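Long-range contacts in threonine--tRNA ligase catalytic subunit (Aeropyrum pernix, PDB 3A32), which probably activates threonine with ATP and transfers it to tRNA(Thr), and probably cannot deacylate mischarged seryl-tRNA(Thr): residues K274-G279 / I317-G322; E217-K222 / D284-R289; V346-E351 / I403-V408. All coordinates share one frame; numbering follows the deposited sequence.

Interaction 1: residues K274-G279 / I317-G322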
# COMPACT_ATOMS: atom_id res chain seq x y z
N LYS A 274 -20.42 1.35 -26.85
CA LYS A 274 -20.39 2.26 -25.67
C LYS A 274 -18.93 2.67 -25.38
O LYS A 274 -18.02 1.87 -25.54
CB LYS A 274 -20.95 1.61 -24.37
CG LYS A 274 -22.39 1.05 -24.42
CD LYS A 274 -22.80 0.14 -23.14
CE LYS A 274 -24.01 0.77 -22.26
NZ LYS A 274 -25.54 0.56 -22.71
N GLU A 275 -18.71 3.91 -24.95
CA GLU A 275 -17.35 4.30 -24.52
C GLU A 275 -17.17 3.99 -23.05
O GLU A 275 -18.11 4.14 -22.27
CB GLU A 275 -17.08 5.76 -24.72
CG GLU A 275 -17.16 6.22 -26.15
CD GLU A 275 -16.70 7.65 -26.28
OE1 GLU A 275 -16.31 8.27 -25.25
OE2 GLU A 275 -16.73 8.14 -27.44
N TRP A 276 -15.97 3.54 -22.70
CA TRP A 276 -15.56 3.37 -21.32
C TRP A 276 -14.33 4.27 -21.14
O TRP A 276 -13.22 3.86 -21.53
CB TRP A 276 -15.22 1.89 -21.03
CG TRP A 276 -14.58 1.61 -19.69
CD1 TRP A 276 -14.31 2.50 -18.67
CD2 TRP A 276 -14.17 0.32 -19.20
NE1 TRP A 276 -13.72 1.85 -17.59
CE2 TRP A 276 -13.66 0.51 -17.88
CE3 TRP A 276 -14.19 -0.99 -19.76
CZ2 TRP A 276 -13.15 -0.55 -17.11
CZ3 TRP A 276 -13.68 -2.03 -19.01
CH2 TRP A 276 -13.16 -1.81 -17.69
N GLN A 277 -14.51 5.46 -20.58
CA GLN A 277 -13.41 6.39 -20.39
C GLN A 277 -12.53 5.96 -19.22
O GLN A 277 -13.02 5.58 -18.14
CB GLN A 277 -13.88 7.85 -20.19
CG GLN A 277 -12.73 8.90 -20.48
CD GLN A 277 -13.23 10.29 -20.65
OE1 GLN A 277 -13.13 11.08 -19.72
NE2 GLN A 277 -13.79 10.63 -21.84
N MET A 278 -11.23 6.02 -19.46
CA MET A 278 -10.24 5.60 -18.46
C MET A 278 -9.39 6.81 -18.01
O MET A 278 -9.99 7.84 -17.62
CB MET A 278 -9.40 4.44 -19.00
CG MET A 278 -10.28 3.24 -19.18
SD MET A 278 -9.50 1.87 -20.01
CE MET A 278 -10.79 0.66 -19.90
N GLY A 279 -8.06 6.71 -18.11
CA GLY A 279 -7.19 7.79 -17.63
C GLY A 279 -7.09 8.93 -18.65
O GLY A 279 -7.80 8.91 -19.66
N ILE A 317 -9.63 4.45 -9.47
CA ILE A 317 -9.52 2.99 -9.33
C ILE A 317 -10.85 2.36 -8.95
O ILE A 317 -11.23 1.35 -9.54
CB ILE A 317 -8.42 2.63 -8.30
CG1 ILE A 317 -7.05 2.89 -8.96
CG2 ILE A 317 -8.54 1.10 -7.87
CD1 ILE A 317 -6.03 3.39 -8.01
N GLU A 318 -11.56 2.96 -7.99
CA GLU A 318 -12.93 2.52 -7.67
C GLU A 318 -13.82 2.55 -8.93
O GLU A 318 -14.52 1.57 -9.23
CB GLU A 318 -13.52 3.42 -6.56
CG GLU A 318 -12.92 3.23 -5.16
CD GLU A 318 -11.55 3.87 -5.00
OE1 GLU A 318 -11.06 4.56 -5.91
OE2 GLU A 318 -10.94 3.68 -3.94
N ARG A 319 -13.78 3.66 -9.67
CA ARG A 319 -14.63 3.80 -10.86
C ARG A 319 -14.25 2.74 -11.87
O ARG A 319 -15.12 1.96 -12.29
CB ARG A 319 -14.52 5.16 -11.50
CG ARG A 319 -15.45 5.36 -12.66
CD ARG A 319 -15.27 6.70 -13.38
NE ARG A 319 -16.50 6.95 -14.15
CZ ARG A 319 -16.78 6.48 -15.37
NH1 ARG A 319 -15.89 5.78 -16.11
NH2 ARG A 319 -17.99 6.75 -15.89
N PHE A 320 -12.96 2.69 -12.23
CA PHE A 320 -12.41 1.64 -13.11
C PHE A 320 -12.88 0.26 -12.70
O PHE A 320 -13.26 -0.50 -13.52
CB PHE A 320 -10.86 1.60 -13.10
CG PHE A 320 -10.31 0.73 -14.19
CD1 PHE A 320 -10.02 1.26 -15.44
CD2 PHE A 320 -10.17 -0.65 -13.98
CE1 PHE A 320 -9.58 0.42 -16.49
CE2 PHE A 320 -9.72 -1.49 -15.02
CZ PHE A 320 -9.43 -0.95 -16.27
N LEU A 321 -12.74 -0.06 -11.41
CA LEU A 321 -13.14 -1.35 -10.86
C LEU A 321 -14.65 -1.58 -11.02
O LEU A 321 -15.07 -2.67 -11.38
CB LEU A 321 -12.67 -1.50 -9.41
CG LEU A 321 -13.08 -2.84 -8.79
CD1 LEU A 321 -12.36 -4.01 -9.50
CD2 LEU A 321 -12.83 -2.88 -7.26
N GLY A 322 -15.46 -0.54 -10.79
CA GLY A 322 -16.90 -0.62 -10.98
C GLY A 322 -17.28 -1.04 -12.40
O GLY A 322 -18.08 -1.96 -12.61
O HOH W 1 -13.15 3.91 -15.82
O HOH W 2 -17.01 5.21 -18.58

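Interaction 2: residues E217-K222 / D284-R289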
# COMPACT_ATOMS: atom_id res chain seq x y z
N GLU A 217 -10.35 32.46 -22.42
CA GLU A 217 -10.83 31.24 -21.77
C GLU A 217 -9.79 30.13 -21.66
O GLU A 217 -9.89 29.29 -20.76
CB GLU A 217 -12.27 30.74 -22.09
CG GLU A 217 -12.99 31.15 -23.33
CD GLU A 217 -13.22 32.63 -23.42
OE1 GLU A 217 -14.17 33.13 -22.78
OE2 GLU A 217 -12.44 33.30 -24.14
N PHE A 218 -8.76 30.20 -22.51
CA PHE A 218 -7.55 29.36 -22.43
C PHE A 218 -6.35 30.17 -22.00
O PHE A 218 -5.84 31.02 -22.78
CB PHE A 218 -7.29 28.63 -23.75
CG PHE A 218 -8.43 27.77 -24.17
CD1 PHE A 218 -8.67 26.55 -23.54
CD2 PHE A 218 -9.30 28.19 -25.16
CE1 PHE A 218 -9.74 25.77 -23.91
CE2 PHE A 218 -10.37 27.40 -25.56
CZ PHE A 218 -10.60 26.19 -24.93
N MET A 219 -5.89 29.94 -20.77
CA MET A 219 -4.77 30.72 -20.23
C MET A 219 -3.42 30.32 -20.85
O MET A 219 -3.25 29.23 -21.40
CB MET A 219 -4.73 30.60 -18.70
CG MET A 219 -4.29 29.18 -18.21
SD MET A 219 -3.62 29.29 -16.56
CE MET A 219 -2.10 30.22 -16.82
N GLY A 220 -2.44 31.21 -20.74
CA GLY A 220 -1.11 30.90 -21.24
C GLY A 220 -0.86 31.53 -22.60
O GLY A 220 -1.69 32.30 -23.14
N SER A 221 0.29 31.17 -23.17
CA SER A 221 0.75 31.79 -24.37
C SER A 221 0.41 30.86 -25.53
O SER A 221 0.28 29.65 -25.32
CB SER A 221 2.26 32.03 -24.26
OG SER A 221 2.98 30.82 -24.07
N LYS A 222 0.28 31.44 -26.73
CA LYS A 222 0.24 30.69 -27.99
C LYS A 222 1.29 29.58 -28.02
O LYS A 222 1.00 28.44 -28.37
CB LYS A 222 0.49 31.61 -29.20
CG LYS A 222 -0.73 32.23 -29.85
CD LYS A 222 -0.39 32.88 -31.22
CE LYS A 222 0.09 34.37 -31.10
NZ LYS A 222 1.60 34.52 -30.93
N ASP A 284 -0.68 21.44 -18.25
CA ASP A 284 -0.99 22.41 -17.25
C ASP A 284 -0.03 23.57 -17.43
O ASP A 284 1.21 23.40 -17.35
CB ASP A 284 -0.91 21.77 -15.87
CG ASP A 284 -1.61 22.58 -14.81
OD1 ASP A 284 -1.48 23.84 -14.84
OD2 ASP A 284 -2.29 21.96 -13.93
N PHE A 285 -0.62 24.73 -17.73
CA PHE A 285 0.09 26.03 -17.94
C PHE A 285 -0.09 26.91 -16.70
O PHE A 285 0.61 27.91 -16.51
CB PHE A 285 -0.47 26.70 -19.20
CG PHE A 285 -0.31 25.85 -20.44
CD1 PHE A 285 0.85 25.04 -20.60
CD2 PHE A 285 -1.27 25.84 -21.43
CE1 PHE A 285 1.01 24.25 -21.71
CE2 PHE A 285 -1.10 25.06 -22.59
CZ PHE A 285 0.02 24.26 -22.73
N ASN A 286 -1.00 26.49 -15.84
CA ASN A 286 -1.27 27.15 -14.60
C ASN A 286 -0.21 26.84 -13.53
O ASN A 286 0.38 27.78 -12.97
CB ASN A 286 -2.67 26.76 -14.14
CG ASN A 286 -3.07 27.43 -12.82
OD1 ASN A 286 -2.99 28.66 -12.68
ND2 ASN A 286 -3.56 26.63 -11.87
N LEU A 287 0.01 25.55 -13.23
CA LEU A 287 0.91 25.10 -12.14
C LEU A 287 2.34 25.59 -12.27
O LEU A 287 2.93 25.97 -11.28
CB LEU A 287 0.90 23.55 -11.98
CG LEU A 287 -0.22 22.79 -11.26
CD1 LEU A 287 -0.04 21.24 -11.25
CD2 LEU A 287 -0.58 23.35 -9.83
N PRO A 288 2.94 25.52 -13.48
CA PRO A 288 4.30 26.06 -13.61
C PRO A 288 4.43 27.57 -13.39
O PRO A 288 5.54 28.06 -13.09
CB PRO A 288 4.70 25.71 -15.05
CG PRO A 288 3.43 25.36 -15.76
CD PRO A 288 2.46 24.89 -14.73
N ARG A 289 3.33 28.30 -13.58
CA ARG A 289 3.24 29.72 -13.19
C ARG A 289 3.05 29.85 -11.66
O ARG A 289 3.81 30.57 -10.99
CB ARG A 289 2.10 30.44 -13.98
CG ARG A 289 2.50 30.81 -15.44
CD ARG A 289 1.33 31.46 -16.22
NE ARG A 289 1.73 31.94 -17.55
CZ ARG A 289 1.82 31.18 -18.63
NH1 ARG A 289 1.54 29.88 -18.57
NH2 ARG A 289 2.23 31.73 -19.76

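Interaction 3: residues V346-E351 / I403-V408. With SO4 (sulfate ion), chain D.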
# COMPACT_ATOMS: atom_id res chain seq x y z
N VAL A 346 -15.91 -33.43 -3.37
CA VAL A 346 -17.20 -34.04 -3.75
C VAL A 346 -17.40 -35.38 -3.01
O VAL A 346 -16.94 -36.44 -3.45
CB VAL A 346 -17.34 -34.20 -5.23
CG1 VAL A 346 -18.80 -34.60 -5.57
CG2 VAL A 346 -16.87 -32.89 -5.99
N LYS A 347 -18.02 -35.30 -1.84
CA LYS A 347 -18.13 -36.48 -0.97
C LYS A 347 -19.19 -37.45 -1.49
O LYS A 347 -20.11 -37.06 -2.21
CB LYS A 347 -18.40 -36.06 0.47
CG LYS A 347 -17.11 -35.91 1.23
CD LYS A 347 -17.16 -34.79 2.25
CE LYS A 347 -15.71 -34.41 2.70
NZ LYS A 347 -15.27 -34.95 4.06
N THR A 348 -19.01 -38.72 -1.15
CA THR A 348 -19.78 -39.82 -1.72
C THR A 348 -20.63 -40.53 -0.67
O THR A 348 -21.62 -41.16 -1.01
CB THR A 348 -18.86 -40.87 -2.45
OG1 THR A 348 -17.99 -41.51 -1.52
CG2 THR A 348 -18.00 -40.19 -3.52
N GLY A 349 -20.25 -40.43 0.60
CA GLY A 349 -20.86 -41.21 1.66
C GLY A 349 -20.07 -42.47 2.01
O GLY A 349 -20.24 -43.05 3.12
N GLY A 350 -19.19 -42.90 1.10
CA GLY A 350 -18.40 -44.10 1.30
C GLY A 350 -17.04 -43.79 1.84
O GLY A 350 -16.71 -42.65 2.08
N GLU A 351 -16.23 -44.82 2.01
CA GLU A 351 -14.92 -44.75 2.65
C GLU A 351 -13.85 -43.97 1.89
O GLU A 351 -12.80 -43.60 2.45
CB GLU A 351 -14.41 -46.15 2.82
CG GLU A 351 -15.41 -47.01 3.53
CD GLU A 351 -14.92 -47.39 4.89
OE1 GLU A 351 -14.44 -48.57 4.98
OE2 GLU A 351 -14.99 -46.51 5.82
N ILE A 403 -12.37 -32.18 -6.24
CA ILE A 403 -11.78 -33.41 -5.75
C ILE A 403 -12.85 -34.40 -5.33
O ILE A 403 -13.43 -34.26 -4.28
CB ILE A 403 -10.80 -33.23 -4.62
CG1 ILE A 403 -9.72 -32.21 -5.04
CG2 ILE A 403 -10.16 -34.66 -4.28
CD1 ILE A 403 -9.04 -31.56 -3.95
N GLY A 404 -13.12 -35.36 -6.22
CA GLY A 404 -14.02 -36.48 -5.92
C GLY A 404 -13.30 -37.84 -5.96
O GLY A 404 -12.08 -37.92 -6.07
N ALA A 405 -14.09 -38.89 -5.85
CA ALA A 405 -13.63 -40.29 -5.87
C ALA A 405 -12.79 -40.58 -7.11
O ALA A 405 -11.78 -41.25 -7.03
CB ALA A 405 -14.86 -41.22 -5.85
N LYS A 406 -13.24 -40.12 -8.27
CA LYS A 406 -12.58 -40.30 -9.55
C LYS A 406 -11.19 -39.66 -9.55
O LYS A 406 -10.23 -40.23 -10.04
CB LYS A 406 -13.46 -39.67 -10.65
CG LYS A 406 -12.99 -40.00 -12.07
CD LYS A 406 -13.97 -39.51 -13.20
CE LYS A 406 -15.48 -39.77 -12.90
NZ LYS A 406 -16.32 -40.33 -14.08
N GLU A 407 -11.10 -38.43 -9.04
CA GLU A 407 -9.83 -37.70 -8.95
C GLU A 407 -8.84 -38.41 -8.05
O GLU A 407 -7.66 -38.51 -8.36
CB GLU A 407 -10.04 -36.25 -8.41
CG GLU A 407 -10.73 -35.31 -9.40
CD GLU A 407 -12.17 -35.70 -9.69
OE1 GLU A 407 -12.90 -36.14 -8.76
OE2 GLU A 407 -12.56 -35.61 -10.84
N VAL A 408 -9.30 -38.84 -6.90
CA VAL A 408 -8.47 -39.64 -6.03
C VAL A 408 -8.00 -41.00 -6.72
O VAL A 408 -6.82 -41.35 -6.68
CB VAL A 408 -9.24 -39.91 -4.76
CG1 VAL A 408 -8.62 -41.04 -4.01
CG2 VAL A 408 -9.34 -38.61 -3.89
S SO4 D . -14.97 -37.17 -16.23
O1 SO4 D . -15.94 -38.20 -15.88
O2 SO4 D . -14.11 -37.71 -17.29
O3 SO4 D . -15.69 -35.98 -16.67
O4 SO4 D . -14.24 -36.76 -15.02
O HOH W 3 -16.93 -38.02 -5.67

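Interaction 1: residues K274-G279 / I317-G322
Trp276 and Phe320 supply the aromatic part of this contact. The indole end reaches the phenyl ring with CZ2, which lies 3.7 Å above the plane of the Phe320 ring and over its centre. The two planes meet at 39°, an oblique pairing in which the side chains run at about a right angle to each other. With CG anti to the backbone N (chi1 -169°), Phe320 carries its ring toward Trp276 and Met278.

Met278 adds a Met-aromatic contact: its SD sits at the edge of the Phe320 ring, and its CE is 3.6 Å from Phe320 CE1. The same methyl rests over the centre of a Trp276 face, so the three side chains interlock. Replacing Phe320 by an alanine would probably leave Trp276 CZ2 without the ring face beneath it and the Met278 methyl without its neighbour CE1.

In fold terms, strand 273-284 belongs to the large sheet of the class II synthetase core. Strand 306-316 pairs beside it and leads directly into helix 317-327, a strand-helix unit consistent with class II motif 3.

Polar links run through water. One molecule accepts from Trp276 NE1 at 2.8 Å, donates to Gln277 O at 2.9 Å and accepts weakly from Arg319 NH1. A second, at the guanidinium edge and in its plane, is 2.8 Å from Arg319 NH1 and also accepts from Gln277 N.

Interaction 2: residues E217-K222 / D284-R289
The side chains of Met219 and Arg289 lie alongside one another and run antiparallel, and their mutual orientation sets the character of this small surface contact. The thioether chain turns at its end (chi3 -67°), bringing CE to 3.7 Å from Arg289 CD and close to the carbonyl oxygen of Phe285. Against Asn286 the same side chain lies crosswise: the two run at about a right angle, and Met219 SD touches Asn286 CB at 3.6 Å.

Arg289 stretches back over the loop, extended from CG to NE, until one face of its guanidinium lies on the backbone at Gly220, whose CA is 3.7 Å from Arg289 NH2. Arg289 NH1 donates to Phe285 O at 3.0 Å with the acceptor in the guanidinium plane, while Glu224 makes a salt bridge to the same nitrogen. At Gly220 a side chain would press on Phe285 CB, and with phi at 100° its CB would also run into the carbonyl O of Met219.

Phe285 points its CB toward the loop, and its ring meets Trp225 edge-to-face. The loop before helix 222-243 here meets the end of strand 273-284 in the class II core, with the Asn286 side chain about 10 Å from the zinc ion. Ser221, the N-cap of helix 222-243, caps a backbone N just beyond Lys222, and its OG is also hydrogen-bonded to Glu224 OE1. Asp284 caps the turn into helix 287-290: its OD1 takes Leu287 N at 2.8 Å, nearly straight at 170° although met from above the carboxylate plane. Asp284 OD2 is bonded to His310 NE2, making this aspartate a second-shell partner of a zinc ligand.

Across the segments the joining is therefore by van der Waals packing; the guanidinium lies flat over Gly220, its rotation fixed by Phe285 O and Glu224.

Interaction 3: residues V346-E351 / I403-V408
Val346 and Ile403 pair backbone to backbone at the ends of neighbouring parallel strands: Val346 N donates to Ile403 O at 2.8 Å, with an N-H...O angle of 164°. Beyond this bond the chains part, and a water carries the connection on, donating to Val346 O at 2.7 Å and accepting from Ala405 N at 3.0 Å. Val346 CB packs over the same turn, 4.1 Å from Gly404 CA.

Thr348 directs its CB toward the segment 403-408, and there the side chain forks. The methyl branch, CG2, goes across to Ala405 CB at 4.0 Å, a plain apolar touch at the first turn of helix 405-410. The hydroxyl branch, OG1, is placed between the backbone N and the carbonyl carbon (chi1 64°) and turns to its own loop: it accepts from Gly350 N at 3.2 Å, closing an ST turn, and is also hydrogen-bonded to Asp353 OD1. One branch thus faces the helix while the other shapes the loop leading to helix 353-369.

These are the C-terminal ends of two inner parallel strands, 341-347 and 399-403, in the mixed sheet of the alpha/beta anticodon-binding domain, and each ends in a turn toward a helix. Gly404 is the N-cap of helix 405-410, and Glu407 OE1, three residues on, accepts from Gly404 N at 2.7 Å on the anti side of its carboxylate. Lys406, between Ala405 and Glu407, donates from NZ to O1 of a sulfate that Arg427 also binds, an ion probably brought by the crystallisation liquor.

With water serving Ala405 N and Glu407 serving Gly404 N, these two amide groups at the helix start are satisfied without an N-cap side chain, and a single direct hydrogen bond joins the two segments.

Interactions 1 and 2 belong to the catalytic core, and interaction 3 to the anticodon-binding domain. Strand 273-284 connects the first two: interaction 1 uses its early part, and interaction 2 takes in its end and the turn into helix 287-290. Their centres are about 28 Å apart, and along the chain their segments alternate, so the two closures interlace. Interaction 3 comes later in series, after helix 317-327 of interaction 1 has led on toward strand 341-347. It lies about 44 Å from interaction 1 and about 70 Å from interaction 2, centre to centre, with interactions 2 and 3 on opposite sides of the chain's centre. None of the three contacts joins the two domains.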